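Local coordinates for protein CEP104 (Gallus gallus, PDB 5JO8) that probably binds microtubules or tubulin through this TOG domain, as one partner in the interaction network of a centriolar protein, at residues K218-A223 and L236-G241; I38-E43 and R81-A86; E127-V132 and L170-V175; E22-S27 and A49-W54; K66-M71 and K111-Q116. One frame throughout, in Å; residues are numbered along the deposited sequence.

Interaction 1 of 5, residues K218-A223 and L236-G241; sequences KFATGA and LRIIFG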
# COMPACT_ATOMS: atom_id res chain seq x y z
N LYS A 218 10.07 -15.61 -5.26
CA LYS A 218 9.82 -16.00 -3.88
C LYS A 218 8.35 -15.77 -3.53
O LYS A 218 7.68 -16.65 -2.98
CB LYS A 218 10.73 -15.23 -2.92
CG LYS A 218 10.33 -15.41 -1.48
CD LYS A 218 11.22 -14.62 -0.54
CE LYS A 218 12.55 -15.33 -0.30
NZ LYS A 218 13.56 -15.08 -1.36
N PHE A 219 7.84 -14.59 -3.86
CA PHE A 219 6.44 -14.27 -3.61
C PHE A 219 5.48 -15.21 -4.32
O PHE A 219 4.59 -15.80 -3.70
CB PHE A 219 6.14 -12.82 -4.00
CG PHE A 219 4.68 -12.47 -3.95
CD1 PHE A 219 4.06 -12.20 -2.74
CD2 PHE A 219 3.91 -12.46 -5.11
CE1 PHE A 219 2.71 -11.89 -2.69
CE2 PHE A 219 2.55 -12.16 -5.07
CZ PHE A 219 1.95 -11.87 -3.86
N ALA A 220 5.66 -15.35 -5.64
CA ALA A 220 4.74 -16.14 -6.46
C ALA A 220 4.75 -17.61 -6.06
O ALA A 220 3.69 -18.24 -6.00
CB ALA A 220 5.09 -15.99 -7.93
N THR A 221 5.92 -18.17 -5.78
CA THR A 221 5.97 -19.58 -5.43
C THR A 221 5.34 -19.78 -4.05
O THR A 221 4.72 -20.81 -3.78
CB THR A 221 7.39 -20.19 -5.52
OG1 THR A 221 8.29 -19.48 -4.67
CG2 THR A 221 7.91 -20.14 -6.96
N GLY A 222 5.48 -18.79 -3.18
CA GLY A 222 4.79 -18.81 -1.91
C GLY A 222 3.28 -18.83 -2.12
O GLY A 222 2.56 -19.60 -1.48
N ALA A 223 2.80 -17.98 -3.02
CA ALA A 223 1.37 -17.87 -3.30
C ALA A 223 0.78 -19.14 -3.91
O ALA A 223 -0.43 -19.37 -3.83
CB ALA A 223 1.09 -16.66 -4.20
N LEU A 236 0.37 -18.30 -10.81
CA LEU A 236 0.80 -18.94 -12.04
C LEU A 236 0.99 -17.94 -13.17
O LEU A 236 1.97 -17.99 -13.90
CB LEU A 236 -0.21 -20.00 -12.47
CG LEU A 236 -0.32 -21.23 -11.59
CD1 LEU A 236 -1.57 -21.99 -11.98
CD2 LEU A 236 0.92 -22.10 -11.76
N ARG A 237 0.03 -17.03 -13.33
CA ARG A 237 0.14 -15.99 -14.37
C ARG A 237 1.40 -15.16 -14.20
O ARG A 237 2.06 -14.80 -15.18
CB ARG A 237 -1.09 -15.08 -14.36
CG ARG A 237 -2.37 -15.79 -14.75
CD ARG A 237 -3.37 -14.83 -15.36
NE ARG A 237 -3.72 -13.72 -14.48
CZ ARG A 237 -4.76 -13.71 -13.64
NH1 ARG A 237 -5.55 -14.77 -13.57
NH2 ARG A 237 -5.01 -12.65 -12.88
N ILE A 238 1.75 -14.85 -12.95
CA ILE A 238 2.94 -14.06 -12.67
C ILE A 238 4.17 -14.84 -13.13
O ILE A 238 5.05 -14.29 -13.80
CB ILE A 238 2.99 -13.71 -11.18
CG1 ILE A 238 1.96 -12.62 -10.84
CG2 ILE A 238 4.39 -13.25 -10.77
CD1 ILE A 238 1.70 -12.47 -9.36
N ILE A 239 4.22 -16.11 -12.78
CA ILE A 239 5.35 -16.95 -13.14
C ILE A 239 5.46 -17.12 -14.66
O ILE A 239 6.55 -17.01 -15.21
CB ILE A 239 5.31 -18.29 -12.39
CG1 ILE A 239 5.50 -18.04 -10.90
CG2 ILE A 239 6.40 -19.23 -12.92
CD1 ILE A 239 5.13 -19.21 -10.04
N PHE A 240 4.34 -17.37 -15.32
CA PHE A 240 4.34 -17.52 -16.78
C PHE A 240 4.83 -16.24 -17.44
O PHE A 240 5.58 -16.28 -18.41
CB PHE A 240 2.95 -17.87 -17.30
CG PHE A 240 2.54 -19.30 -17.05
CD1 PHE A 240 3.44 -20.34 -17.27
CD2 PHE A 240 1.26 -19.61 -16.63
CE1 PHE A 240 3.06 -21.66 -17.06
CE2 PHE A 240 0.88 -20.93 -16.42
CZ PHE A 240 1.78 -21.95 -16.63
N GLY A 241 4.40 -15.10 -16.91
CA GLY A 241 4.86 -13.82 -17.42
C GLY A 241 6.37 -13.69 -17.33
O GLY A 241 7.03 -13.28 -18.29
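I239 reaches toward A220 across two buried helix faces. At its branch point, I239 CB still stands 5.0 Å from A220 CB, so the touching is left to the branches. CG1 lies beside the backbone N and opposite the carbonyl carbon (chi1 -66°), which turns the longer branch across the interface; it meets A220 CB at 3.6 Å. Because the chain then runs on extended (chi2 165°), CD1 continues past the same methyl, with I239 CD1 3.8 Å from A220 CB, and ends near T221, where I239 CD1 and T221 CG2 are 4.3 Å apart. The methyl of A220 is also met by I238, whose CG2 lies 4.0 Å from A220 CB. The small residue is thus received between two successive isoleucines.

The segment axes come within 9.2 Å at an angle of 142° between their N-to-C directions. Helices 213-223 and 229-245 therefore form a roughly antiparallel hairpin, the building element of the HEAT-like alpha-solenoid of TOG domains. No hydrogen bond crosses the contact, and the polar end of T221 turns instead to its own helix, OG1 bonding to M217 O.

At the other margin the F219 ring presents its edge to I238, with F219 CE2 4.4 Å from I238 CD1 and that methyl near the ring plane. Residues V194 and V197 of helix 187-204 pack on the same phenylalanine, while L270 and F274 of helix 265-276 cover I239.

Interaction 2 of 5, residues I38-E43 and R81-A86; sequences IEVFGE and RNMLRA
V40 holds CG1 trans to its backbone N (chi1 171°), and the two methyls so placed divide between M83 and A86, about one turn apart. F41 is turned differently, its ring carbon CG beside the N and anti to the carbonyl carbon (chi1 -61°), which swings a ring that starts off to one side in against the same turn. In the alpha-solenoid of this TOG domain, the contact lays the end of the short helix 35-41 on helix 77-94.

V40 CG1 comes 3.7 Å from M83 CA and 3.8 Å from M83 CG. The methyl is in van der Waals contact with backbone and side chain alike. The second methyl leans toward the next turn, with V40 CG2 3.8 Å from A86 CB, and also rests 3.7 Å from N82 O, a carbonyl already used by A86 N within its helix.

M83 CG meets F41 CE1 at 4.0 Å, and the two side chains cross at about a right angle. L68 and V64 of helix 54-69 also pack on F41. Helix 35-41 ends here, G42 taking positive phi.

V40 CG1, from the ring's own segment, sits 3.7 Å above the plane of the F41 ring, over its centre; from across the contact A86 CB comes to 3.5 Å from F41 CE2, and the carbonyl carbon of A86 lies in the ring plane at its edge.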
# COMPACT_ATOMS: atom_id res chain seq x y z
N ILE A 38 -1.87 17.14 18.44
CA ILE A 38 -2.52 18.21 19.19
C ILE A 38 -1.62 19.44 19.23
O ILE A 38 -2.08 20.57 19.05
CB ILE A 38 -2.92 17.74 20.59
CG1 ILE A 38 -4.08 16.75 20.51
CG2 ILE A 38 -3.31 18.92 21.47
CD1 ILE A 38 -4.25 15.90 21.76
N GLU A 39 -0.33 19.20 19.43
CA GLU A 39 0.66 20.27 19.45
C GLU A 39 0.69 21.05 18.14
O GLU A 39 0.93 22.26 18.13
CB GLU A 39 2.05 19.71 19.73
CG GLU A 39 2.65 20.24 21.01
CD GLU A 39 3.91 19.51 21.41
OE1 GLU A 39 4.14 18.38 20.92
OE2 GLU A 39 4.68 20.06 22.22
N VAL A 40 0.42 20.36 17.04
CA VAL A 40 0.50 20.96 15.72
C VAL A 40 -0.83 21.58 15.30
O VAL A 40 -0.87 22.70 14.77
CB VAL A 40 0.96 19.92 14.67
CG1 VAL A 40 0.84 20.48 13.26
CG2 VAL A 40 2.38 19.48 14.96
N PHE A 41 -1.93 20.86 15.53
CA PHE A 41 -3.22 21.27 15.00
C PHE A 41 -4.22 21.82 16.01
O PHE A 41 -5.24 22.38 15.63
CB PHE A 41 -3.88 20.10 14.27
CG PHE A 41 -3.10 19.62 13.10
CD1 PHE A 41 -2.83 20.45 12.03
CD2 PHE A 41 -2.62 18.32 13.06
CE1 PHE A 41 -2.11 20.00 10.94
CE2 PHE A 41 -1.90 17.87 11.98
CZ PHE A 41 -1.64 18.70 10.92
N GLY A 42 -3.94 21.62 17.29
CA GLY A 42 -4.89 22.01 18.32
C GLY A 42 -5.83 20.89 18.68
O GLY A 42 -6.10 19.99 17.87
N GLU A 43 -6.34 20.93 19.90
CA GLU A 43 -7.18 19.85 20.39
C GLU A 43 -8.53 19.78 19.69
O GLU A 43 -9.08 18.69 19.50
CB GLU A 43 -7.35 19.92 21.92
CG GLU A 43 -8.18 18.79 22.49
CD GLU A 43 -8.13 18.72 24.00
OE1 GLU A 43 -7.30 19.42 24.60
OE2 GLU A 43 -8.92 17.94 24.57
N ARG A 81 8.15 19.80 9.07
CA ARG A 81 8.30 18.36 9.30
C ARG A 81 7.33 17.87 10.36
O ARG A 81 6.66 16.86 10.18
CB ARG A 81 9.71 18.01 9.78
CG ARG A 81 10.77 17.87 8.70
CD ARG A 81 12.11 17.40 9.32
NE ARG A 81 12.76 18.42 10.16
CZ ARG A 81 13.61 19.34 9.71
NH1 ARG A 81 13.91 19.41 8.42
NH2 ARG A 81 14.15 20.22 10.56
N ASN A 82 7.26 18.58 11.49
CA ASN A 82 6.36 18.18 12.57
C ASN A 82 4.91 18.17 12.09
O ASN A 82 4.12 17.31 12.48
CB ASN A 82 6.51 19.12 13.77
CG ASN A 82 7.86 18.99 14.43
OD1 ASN A 82 8.53 17.97 14.29
ND2 ASN A 82 8.25 20.03 15.16
N MET A 83 4.56 19.14 11.25
CA MET A 83 3.22 19.19 10.72
C MET A 83 2.93 18.01 9.80
O MET A 83 1.84 17.44 9.85
CB MET A 83 3.00 20.50 9.96
CG MET A 83 1.57 20.72 9.57
SD MET A 83 1.32 22.37 8.91
CE MET A 83 1.87 23.37 10.28
N LEU A 84 3.90 17.64 8.97
CA LEU A 84 3.76 16.47 8.12
C LEU A 84 3.56 15.24 8.99
O LEU A 84 2.70 14.41 8.71
CB LEU A 84 4.98 16.28 7.22
CG LEU A 84 4.99 15.02 6.34
CD1 LEU A 84 5.77 15.26 5.07
CD2 LEU A 84 5.54 13.78 7.06
N ARG A 85 4.40 15.08 10.01
CA ARG A 85 4.31 13.89 10.83
C ARG A 85 2.96 13.81 11.54
O ARG A 85 2.35 12.74 11.62
CB ARG A 85 5.46 13.84 11.83
CG ARG A 85 6.84 13.91 11.18
CD ARG A 85 7.16 12.65 10.40
NE ARG A 85 8.53 12.65 9.86
CZ ARG A 85 9.53 11.93 10.34
NH1 ARG A 85 9.34 11.13 11.39
NH2 ARG A 85 10.73 11.99 9.78
N ALA A 86 2.46 14.94 12.01
CA ALA A 86 1.17 14.97 12.68
C ALA A 86 0.04 14.65 11.70
O ALA A 86 -0.93 13.97 12.04
CB ALA A 86 0.94 16.32 13.35

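Interaction 3 of 5, residues E127-V132 and L170-V175; sequences ETSHCV and LQIVPV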
# COMPACT_ATOMS: atom_id res chain seq x y z
N GLU A 127 11.23 12.11 4.17
CA GLU A 127 9.86 12.40 4.58
C GLU A 127 8.86 11.67 3.69
O GLU A 127 7.88 11.14 4.19
CB GLU A 127 9.60 13.90 4.57
CG GLU A 127 10.49 14.63 5.58
CD GLU A 127 10.28 14.15 7.00
OE1 GLU A 127 9.12 13.83 7.37
OE2 GLU A 127 11.27 14.07 7.77
N THR A 128 9.14 11.63 2.39
CA THR A 128 8.28 10.87 1.47
C THR A 128 8.22 9.42 1.90
O THR A 128 7.15 8.80 1.92
CB THR A 128 8.84 10.91 0.05
OG1 THR A 128 9.17 12.27 -0.28
CG2 THR A 128 7.82 10.37 -0.96
N SER A 129 9.38 8.87 2.24
CA SER A 129 9.48 7.49 2.69
C SER A 129 8.63 7.25 3.93
O SER A 129 7.89 6.27 4.01
CB SER A 129 10.94 7.13 2.99
OG SER A 129 11.02 5.84 3.57
N HIS A 130 8.74 8.15 4.91
CA HIS A 130 7.92 8.08 6.11
C HIS A 130 6.42 8.03 5.75
O HIS A 130 5.67 7.22 6.30
CB HIS A 130 8.21 9.28 7.01
CG HIS A 130 7.32 9.36 8.21
ND1 HIS A 130 7.62 8.74 9.40
CD2 HIS A 130 6.14 10.00 8.40
CE1 HIS A 130 6.67 9.00 10.28
NE2 HIS A 130 5.75 9.76 9.70
N CYS A 131 5.99 8.88 4.82
CA CYS A 131 4.57 8.92 4.44
C CYS A 131 4.11 7.58 3.90
O CYS A 131 3.02 7.10 4.26
CB CYS A 131 4.30 9.97 3.36
SG CYS A 131 4.56 11.68 3.92
N VAL A 132 4.91 7.00 3.02
CA VAL A 132 4.55 5.72 2.40
C VAL A 132 4.60 4.60 3.45
O VAL A 132 3.67 3.81 3.55
CB VAL A 132 5.44 5.39 1.19
CG1 VAL A 132 5.07 4.02 0.62
CG2 VAL A 132 5.30 6.46 0.12
N LEU A 170 11.84 5.50 -4.79
CA LEU A 170 12.07 4.94 -3.45
C LEU A 170 12.05 3.42 -3.43
O LEU A 170 12.57 2.79 -2.50
CB LEU A 170 11.03 5.46 -2.47
CG LEU A 170 10.99 6.96 -2.24
CD1 LEU A 170 9.85 7.30 -1.28
CD2 LEU A 170 12.33 7.44 -1.71
N GLN A 171 11.41 2.82 -4.44
CA GLN A 171 11.32 1.37 -4.56
C GLN A 171 10.76 0.69 -3.30
O GLN A 171 11.23 -0.37 -2.89
CB GLN A 171 12.69 0.79 -4.94
CG GLN A 171 13.23 1.38 -6.23
CD GLN A 171 14.68 1.04 -6.47
OE1 GLN A 171 15.46 0.91 -5.53
NE2 GLN A 171 15.05 0.90 -7.73
N ILE A 172 9.76 1.33 -2.70
CA ILE A 172 9.19 0.88 -1.43
C ILE A 172 8.00 -0.02 -1.71
O ILE A 172 7.88 -1.10 -1.15
CB ILE A 172 8.75 2.08 -0.55
CG1 ILE A 172 9.96 2.82 0.01
CG2 ILE A 172 7.83 1.62 0.59
CD1 ILE A 172 9.59 4.12 0.73
N VAL A 173 7.12 0.46 -2.58
CA VAL A 173 5.86 -0.23 -2.78
C VAL A 173 6.04 -1.66 -3.29
O VAL A 173 5.46 -2.58 -2.72
CB VAL A 173 4.86 0.60 -3.60
CG1 VAL A 173 3.57 -0.17 -3.77
CG2 VAL A 173 4.60 1.93 -2.91
N PRO A 174 6.87 -1.86 -4.34
CA PRO A 174 7.02 -3.25 -4.82
C PRO A 174 7.56 -4.22 -3.78
O PRO A 174 7.10 -5.36 -3.68
CB PRO A 174 8.01 -3.10 -5.98
CG PRO A 174 7.70 -1.75 -6.52
CD PRO A 174 7.47 -0.91 -5.28
N VAL A 175 8.52 -3.77 -2.98
CA VAL A 175 9.11 -4.60 -1.95
C VAL A 175 8.07 -5.00 -0.90
O VAL A 175 8.02 -6.16 -0.48
CB VAL A 175 10.33 -3.91 -1.32
CG1 VAL A 175 10.92 -4.79 -0.23
CG2 VAL A 175 11.36 -3.62 -2.40
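L170 and I172 reach from a turn onto one face of helix 125-142, and the contact is almost wholly apolar. Three sets of carbon contacts carry it. At the start, L170 CD1 meets T128 CG2 at 3.7 Å, the leucine tip crossing the threonine at a slant. Next, I172 CD1 passes over S129, 3.9 Å from S129 CA. Further along, V132 holds CG1 trans to its backbone N (chi1 178°), and this one methyl serves two partners: V132 CG1 is 3.7 Å from I172 CG2 and 4.1 Å from V173 CG2. Valines V132 and V173 cross at about a right angle.

Contacts between polar and apolar atoms are fewer. L170 CD1 also lies 3.9 Å from S129 N, close on the helix backbone. S129 is modelled in two conformers, so the approach of its hydroxyl to the I172 CD1 methyl is doubtful.

No hydrogen bond spans the two segments. Polar groups are engaged elsewhere: E127 OE1 forms a salt bridge with R85 NE, and Q171 NE2 donates to N208 O. Q171, a residue with left-handed torsions (phi 54°, psi 40°), stands between L170 and I172, whose CB atoms both point at the helix.

V167, in the loop before, adds to the cover of V132, and L136 reaches V173. The loop leading into helix 173-177 thus packs on helix 125-142, an inter-helix connection resting on a helix of the HEAT-like alpha-solenoid of the TOG domain.

Interaction 4 of 5, residues E22-S27 and A49-W54; sequences EPEPLS and AYSKSW
E24 grips the backbone and side chain at S51 and K52 with both carboxylate oxygens. K52 N donates to E24 OE1 over 2.6 Å, a short and fairly straight bond (158° at the hydrogen), reaching the oxygen on its syn side and 21° from the carboxylate plane. S51 OG gives its hydrogen to E24 OE2 at 3.1 Å, again on the syn side but tilted further, 31° out of plane. These bonds tie the N-terminal extended segment 22-27, before helix 28-33, to the loop between helices 43-49 and 54-69, at the surface of the alpha-solenoid. S51 opens an ST turn: its OG accepts from S53 N at 2.9 Å, just ahead of helix 54-69, for which S53 is the N-cap residue. One hydroxyl thus links the carboxylate to the turn, and two bonds fix the rotation of the carboxylate.

E24 reaches this place by a folded route, CG lying between its backbone N and carbonyl carbon and the chain bending again at chi2. The lysine chain crosses it at about a right angle, and its methylene CG lies against the oxygen, K52 CG to E24 OE1 being 3.3 Å. Its ammonium stays beyond salt-bridge range, with K52 NZ 4.6 Å from E24 OE1, although the positive charge probably still steadies the carboxylate.

P23 CB and S51 CB are 4.2 Å apart, and Y56 packs on both residues. Y50 is anchored by its OH to E33 and by a cation-pi contact with R93. Against the root of that tyrosine rests a single leucine methyl, L26 CD2, 3.5 Å from Y50 CB and 3.6 Å from Y50 CG.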
# COMPACT_ATOMS: atom_id res chain seq x y z
N GLU A 22 -19.63 21.20 19.25
CA GLU A 22 -18.30 20.64 19.45
C GLU A 22 -18.29 19.13 19.32
O GLU A 22 -19.25 18.45 19.68
CB GLU A 22 -17.76 21.01 20.84
CG GLU A 22 -17.37 22.46 21.02
CD GLU A 22 -16.62 22.70 22.31
OE1 GLU A 22 -15.96 21.75 22.81
OE2 GLU A 22 -16.69 23.83 22.83
N PRO A 23 -17.16 18.57 18.85
CA PRO A 23 -16.97 17.12 18.90
C PRO A 23 -16.82 16.67 20.35
O PRO A 23 -16.51 17.50 21.20
CB PRO A 23 -15.66 16.91 18.13
CG PRO A 23 -14.94 18.21 18.23
CD PRO A 23 -16.00 19.28 18.27
N GLU A 24 -17.06 15.39 20.62
CA GLU A 24 -16.96 14.89 21.98
C GLU A 24 -15.52 14.95 22.48
O GLU A 24 -14.58 14.96 21.68
CB GLU A 24 -17.51 13.46 22.08
CG GLU A 24 -16.74 12.45 21.28
CD GLU A 24 -17.29 12.28 19.87
OE1 GLU A 24 -17.21 11.15 19.35
OE2 GLU A 24 -17.79 13.26 19.29
N PRO A 25 -15.33 15.01 23.81
CA PRO A 25 -13.98 15.11 24.35
C PRO A 25 -13.14 13.87 24.02
O PRO A 25 -13.68 12.77 23.89
CB PRO A 25 -14.21 15.21 25.86
CG PRO A 25 -15.54 14.59 26.08
CD PRO A 25 -16.35 14.98 24.88
N LEU A 26 -11.84 14.08 23.87
CA LEU A 26 -10.89 13.00 23.65
C LEU A 26 -10.74 12.15 24.90
O LEU A 26 -10.60 12.69 26.00
CB LEU A 26 -9.52 13.56 23.24
CG LEU A 26 -9.39 14.18 21.85
CD1 LEU A 26 -8.04 14.85 21.67
CD2 LEU A 26 -9.59 13.12 20.78
N SER A 27 -10.76 10.83 24.74
CA SER A 27 -10.48 9.92 25.84
C SER A 27 -9.08 10.17 26.36
O SER A 27 -8.26 10.80 25.68
CB SER A 27 -10.58 8.47 25.37
OG SER A 27 -9.39 8.08 24.70
N ALA A 49 -11.21 14.76 14.43
CA ALA A 49 -10.68 13.55 13.78
C ALA A 49 -11.04 12.26 14.53
O ALA A 49 -11.18 11.20 13.92
CB ALA A 49 -9.16 13.66 13.61
N TYR A 50 -11.17 12.35 15.85
CA TYR A 50 -11.49 11.18 16.67
C TYR A 50 -12.98 11.03 16.92
O TYR A 50 -13.40 10.09 17.60
CB TYR A 50 -10.77 11.26 18.03
CG TYR A 50 -9.33 10.78 18.04
CD1 TYR A 50 -8.33 11.50 17.40
CD2 TYR A 50 -8.97 9.63 18.73
CE1 TYR A 50 -7.02 11.07 17.43
CE2 TYR A 50 -7.66 9.20 18.76
CZ TYR A 50 -6.69 9.92 18.11
OH TYR A 50 -5.37 9.50 18.13
N SER A 51 -13.78 11.94 16.38
CA SER A 51 -15.22 11.98 16.67
C SER A 51 -15.97 10.74 16.18
O SER A 51 -15.61 10.14 15.17
CB SER A 51 -15.86 13.23 16.07
OG SER A 51 -17.27 13.20 16.19
N LYS A 52 -17.02 10.37 16.89
CA LYS A 52 -17.90 9.30 16.44
C LYS A 52 -18.78 9.77 15.29
O LYS A 52 -19.40 8.97 14.59
CB LYS A 52 -18.74 8.76 17.60
CG LYS A 52 -17.92 7.98 18.64
CD LYS A 52 -17.21 6.79 18.01
CE LYS A 52 -16.25 6.13 18.99
NZ LYS A 52 -15.16 7.05 19.41
N SER A 53 -18.82 11.08 15.08
CA SER A 53 -19.55 11.67 13.97
C SER A 53 -18.68 11.72 12.71
O SER A 53 -17.64 12.38 12.69
CB SER A 53 -20.02 13.07 14.34
OG SER A 53 -20.37 13.81 13.19
N TRP A 54 -19.10 11.03 11.65
CA TRP A 54 -18.29 10.96 10.44
C TRP A 54 -18.03 12.31 9.78
O TRP A 54 -16.98 12.51 9.17
CB TRP A 54 -18.88 9.96 9.43
CG TRP A 54 -20.17 10.41 8.79
CD1 TRP A 54 -21.43 9.99 9.12
CD2 TRP A 54 -20.32 11.33 7.71
NE1 TRP A 54 -22.35 10.61 8.32
CE2 TRP A 54 -21.70 11.43 7.44
CE3 TRP A 54 -19.42 12.08 6.93
CZ2 TRP A 54 -22.20 12.26 6.44
CZ3 TRP A 54 -19.93 12.90 5.94
CH2 TRP A 54 -21.30 12.98 5.70

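Interaction 5 of 5, residues K66-M71 and K111-Q116; sequences KKLMEM and KMIITQ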
# COMPACT_ATOMS: atom_id res chain seq x y z
N LYS A 66 -6.25 21.81 4.25
CA LYS A 66 -6.16 23.25 4.10
C LYS A 66 -4.97 23.87 4.86
O LYS A 66 -4.25 24.72 4.31
CB LYS A 66 -7.46 23.91 4.55
CG LYS A 66 -7.44 25.43 4.43
CD LYS A 66 -8.83 25.99 4.67
CE LYS A 66 -8.82 27.50 4.68
NZ LYS A 66 -8.47 28.07 3.36
N LYS A 67 -4.77 23.46 6.11
CA LYS A 67 -3.69 24.02 6.92
C LYS A 67 -2.32 23.75 6.28
O LYS A 67 -1.48 24.65 6.18
CB LYS A 67 -3.74 23.47 8.35
CG LYS A 67 -2.67 24.04 9.30
CD LYS A 67 -2.94 25.49 9.62
CE LYS A 67 -1.88 26.06 10.55
NZ LYS A 67 -1.82 25.32 11.84
N LEU A 68 -2.09 22.52 5.84
CA LEU A 68 -0.82 22.21 5.18
C LEU A 68 -0.65 22.93 3.84
O LEU A 68 0.44 23.44 3.57
CB LEU A 68 -0.65 20.70 5.00
CG LEU A 68 0.01 19.98 6.18
CD1 LEU A 68 -0.92 19.94 7.38
CD2 LEU A 68 0.43 18.56 5.78
N MET A 69 -1.71 22.98 3.02
CA MET A 69 -1.63 23.63 1.71
C MET A 69 -1.30 25.12 1.83
O MET A 69 -0.65 25.70 0.96
CB MET A 69 -2.94 23.46 0.93
CG MET A 69 -3.10 22.07 0.28
SD MET A 69 -1.88 21.79 -1.02
CE MET A 69 -2.43 22.97 -2.26
N GLU A 70 -1.73 25.74 2.92
CA GLU A 70 -1.57 27.18 3.07
C GLU A 70 -0.32 27.59 3.85
O GLU A 70 -0.08 28.78 4.05
CB GLU A 70 -2.84 27.80 3.66
CG GLU A 70 -4.02 27.68 2.69
CD GLU A 70 -5.31 28.27 3.23
OE1 GLU A 70 -5.37 28.64 4.42
OE2 GLU A 70 -6.28 28.34 2.44
N MET A 71 0.49 26.61 4.26
CA MET A 71 1.75 26.93 4.93
C MET A 71 2.70 27.66 3.98
O MET A 71 3.00 27.17 2.89
CB MET A 71 2.44 25.67 5.46
CG MET A 71 1.65 24.92 6.50
SD MET A 71 1.25 25.92 7.94
CE MET A 71 2.88 26.45 8.45
N LYS A 111 -2.14 11.97 -0.61
CA LYS A 111 -1.62 12.27 -1.94
C LYS A 111 -1.05 13.68 -2.01
O LYS A 111 0.01 13.91 -2.61
CB LYS A 111 -2.71 12.06 -3.00
CG LYS A 111 -2.21 12.32 -4.41
CD LYS A 111 -3.25 12.02 -5.48
CE LYS A 111 -2.69 12.40 -6.83
NZ LYS A 111 -3.70 12.28 -7.91
N MET A 112 -1.74 14.64 -1.40
CA MET A 112 -1.26 16.01 -1.36
C MET A 112 0.08 16.12 -0.62
O MET A 112 0.98 16.86 -1.04
CB MET A 112 -2.31 16.91 -0.69
CG MET A 112 -1.90 18.38 -0.55
SD MET A 112 -0.81 18.79 0.83
CE MET A 112 -1.91 18.55 2.22
N ILE A 113 0.22 15.42 0.50
CA ILE A 113 1.45 15.53 1.28
C ILE A 113 2.62 15.04 0.44
O ILE A 113 3.67 15.69 0.36
CB ILE A 113 1.35 14.76 2.60
CG1 ILE A 113 0.39 15.47 3.54
CG2 ILE A 113 2.71 14.69 3.28
CD1 ILE A 113 -0.09 14.62 4.68
N ILE A 114 2.44 13.90 -0.20
CA ILE A 114 3.50 13.28 -0.98
C ILE A 114 3.83 14.04 -2.27
O ILE A 114 4.99 14.26 -2.60
CB ILE A 114 3.15 11.81 -1.27
CG1 ILE A 114 3.23 10.99 0.02
CG2 ILE A 114 4.07 11.23 -2.35
CD1 ILE A 114 2.61 9.59 -0.15
N THR A 115 2.80 14.43 -3.01
CA THR A 115 3.01 14.96 -4.35
C THR A 115 3.14 16.48 -4.40
O THR A 115 3.62 17.04 -5.39
CB THR A 115 1.90 14.51 -5.32
OG1 THR A 115 0.66 15.13 -4.96
CG2 THR A 115 1.74 12.98 -5.30
N GLN A 116 2.73 17.16 -3.33
CA GLN A 116 2.76 18.62 -3.34
C GLN A 116 3.58 19.22 -2.21
O GLN A 116 4.46 20.04 -2.45
CB GLN A 116 1.34 19.19 -3.28
CG GLN A 116 0.50 18.83 -4.49
CD GLN A 116 -0.87 19.49 -4.45
OE1 GLN A 116 -0.98 20.71 -4.49
NE2 GLN A 116 -1.91 18.69 -4.35
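Just ahead of M112, which packs on M69, the carbonyl oxygen of K111 is gripped twice from within its own helix. T115 OG1 donates to K111 O at 2.7 Å and T115 N to K111 O at 2.9 Å, from opposite faces of the carbonyl plane. The hydroxyl comes in 43° above that plane, with a C=O...donor angle of 135°. A wider, pi-type turn at 113-116 follows this doubly held oxygen.

Across the interface two methionines do most of the work. Both chains are bent at chi2 and chi3, and they slide past each other in opposite directions, so that M69 SD rests on M112 CG at 3.4 Å and the two sulfurs, M69 SD and M112 SD, lie 3.7 Å apart. The bends carry M112 CE back to L68, 3.7 Å from L68 CB. At the outer margin M69 CE approaches the amide oxygen of the exposed Q116, 3.5 Å from Q116 OE1.

Deeper in, L68 CD2 packs at 3.8 Å on I113 CG1, the two chains slanting across each other. No hydrogen bond joins the segments.

Helices 54-69 and 100-121 are next but one in chain order, with helix 77-94 between them in sequence, yet pack directly on each other. Helix 77-94 packs alongside both, M83 meeting L68 and both L84 and A87 meeting I113, while C131 of helix 125-142 packs on I113 as well.

Interactions 2, 3 and 5 form a continuous band in one part of the solenoid. They touch pairwise: 2 and 5 by packing, as where L84 CD1 lies 3.6 Å from I113 CG2, 3 and 5 also by packing, as of C131 on I114, and 2 and 3 by packing and a salt bridge. Helix 77-94 carries one side of interaction 2 and also touches interactions 3 and 5. Interaction 4, a surface contact near the N-terminus, meets only interaction 2, through L26, and alone is held by hydrogen bonds between its segments. Interactions 1 and 5 are buried, while 2 and 3 are partly so, and all four rely on apolar side chains. Interaction 1 touches none of the others; its nearest is interaction 3, about 23 Å away between centres.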